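Local coordinates for putative uncharacterized protein (PDB 3P43) that probably acts as a manganese-dependent 3'-phosphoesterase in DNA repair, related to the phosphoesterase domain of LigD, at residues A[81-84]-A[85-88]. Sequence-based numbering, arbitrary orientation.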
loop_
_atom_site.group_PDB
_atom_site.type_symbol
_atom_site.label_atom_id
_atom_site.label_comp_id
_atom_site.label_asym_id
_atom_site.label_seq_id
_atom_site.Cartn_x
_atom_site.Cartn_y
_atom_site.Cartn_z
ATOM N N LEU A 81 -3.724 -11.481 6.386
ATOM C CA LEU A 81 -4.779 -10.506 6.606
ATOM C C LEU A 81 -4.733 -9.897 8.007
ATOM O O LEU A 81 -4.983 -8.702 8.184
ATOM C CB LEU A 81 -6.132 -11.169 6.346
ATOM C CG LEU A 81 -7.302 -10.311 5.873
ATOM C CD1 LEU A 81 -6.827 -9.191 4.971
ATOM C CD2 LEU A 81 -8.310 -11.194 5.150
ATOM N N ALA A 82 -4.394 -10.716 8.998
ATOM C CA ALA A 82 -4.382 -10.275 10.392
ATOM C C ALA A 82 -3.361 -9.166 10.648
ATOM O O ALA A 82 -3.407 -8.483 11.675
ATOM C CB ALA A 82 -4.135 -11.453 11.315
ATOM N N TYR A 83 -2.441 -8.989 9.706
ATOM C CA TYR A 83 -1.415 -7.968 9.827
ATOM C C TYR A 83 -2.008 -6.567 9.702
ATOM O O TYR A 83 -1.399 -5.593 10.133
ATOM C CB TYR A 83 -0.328 -8.180 8.776
ATOM C CG TYR A 83 1.028 -7.656 9.190
ATOM C CD1 TYR A 83 1.753 -8.281 10.192
ATOM C CD2 TYR A 83 1.584 -6.545 8.574
ATOM C CE1 TYR A 83 2.993 -7.808 10.576
ATOM C CE2 TYR A 83 2.822 -6.069 8.945
ATOM C CZ TYR A 83 3.524 -6.705 9.947
ATOM O OH TYR A 83 4.758 -6.237 10.325
ATOM N N ALA A 84 -3.201 -6.472 9.118
ATOM C CA ALA A 84 -3.885 -5.187 8.986
ATOM C C ALA A 84 -4.192 -4.575 10.353
ATOM O O ALA A 84 -4.492 -3.386 10.468
ATOM C CB ALA A 84 -5.162 -5.346 8.179
ATOM N N ASP A 85 -4.113 -5.400 11.388
ATOM C CA ASP A 85 -4.428 -4.969 12.740
ATOM C C ASP A 85 -3.174 -4.707 13.565
ATOM O O ASP A 85 -3.272 -4.295 14.716
ATOM C CB ASP A 85 -5.265 -6.039 13.446
ATOM C CG ASP A 85 -6.697 -6.077 12.961
ATOM O OD1 ASP A 85 -7.209 -5.029 12.513
ATOM O OD2 ASP A 85 -7.318 -7.157 13.047
ATOM N N PHE A 86 -1.996 -4.958 12.994
ATOM C CA PHE A 86 -0.788 -4.911 13.800
ATOM C C PHE A 86 -0.125 -3.543 13.931
ATOM O O PHE A 86 0.116 -2.848 12.946
ATOM C CB PHE A 86 0.263 -5.933 13.375
ATOM C CG PHE A 86 1.477 -5.891 14.244
ATOM C CD1 PHE A 86 1.463 -6.498 15.496
ATOM C CD2 PHE A 86 2.594 -5.176 13.864
ATOM C CE1 PHE A 86 2.558 -6.434 16.325
ATOM C CE2 PHE A 86 3.706 -5.109 14.689
ATOM C CZ PHE A 86 3.689 -5.737 15.922
ATOM N N GLU A 87 0.203 -3.209 15.175
ATOM C CA GLU A 87 0.791 -1.937 15.543
ATOM C C GLU A 87 1.692 -2.236 16.732
ATOM O O GLU A 87 1.219 -2.676 17.779
ATOM C CB GLU A 87 -0.330 -0.974 15.931
ATOM C CG GLU A 87 0.068 0.451 16.215
ATOM C CD GLU A 87 -1.130 1.385 16.129
ATOM O OE1 GLU A 87 -1.905 1.470 17.107
ATOM O OE2 GLU A 87 -1.310 2.021 15.070
ATOM N N GLY A 88 2.992 -2.029 16.556
ATOM C CA GLY A 88 3.980 -2.470 17.529
ATOM C C GLY A 88 5.328 -2.656 16.860
ATOM O O GLY A 88 5.561 -2.121 15.779
#
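Two successive i+3 to i hydrogen bonds tie A82 and Y83 to D85 and F86: D85 N donates to A82 O at 3.2 Å and F86 N to Y83 O at 3.0 Å. Both are nearly straight at the hydrogen, yet each donor stands well above the plane of the carbonyl it reaches. With A84 N bonded to L81 O in the same i+3 pattern, this spacing identifies a short 3-10 turn between strands 70-80 and 88-90.

The side-chain contact rests on Y83 and F86, one turn apart. F86 CB lies over one face of the tyrosine ring, displaced toward its rim, and approaches Y83 CD1 at 4.2 Å. CG of F86 is anti to the backbone N (chi1 -178°), which carries the phenyl group alongside the tyrosine. The ring planes differ by 21°, but with centroids 5.7 Å apart they are laterally displaced and hardly overlap, a marginal contact and not a stack. Both side chains also touch V100 of strand 98-114, and Y83 meets the ring of H79. The Y83 side chain lies about 7 Å from the bound manganese but is not among its protein ligands, H37, H43 and D45.

The turn brings D85 CB within 3.5 Å of A82 O; D85 CG lies beside its own backbone N, and OD1 forms a salt bridge with R105 NH1. Y83 O accepts a second hydrogen bond from Q35 NE2, which also donates to F86 O. Backbone bonds thus set the turn, Q35 and R105 tie it to strands 31-38 and 98-114, and the aromatic pair adds only modest apolar contact.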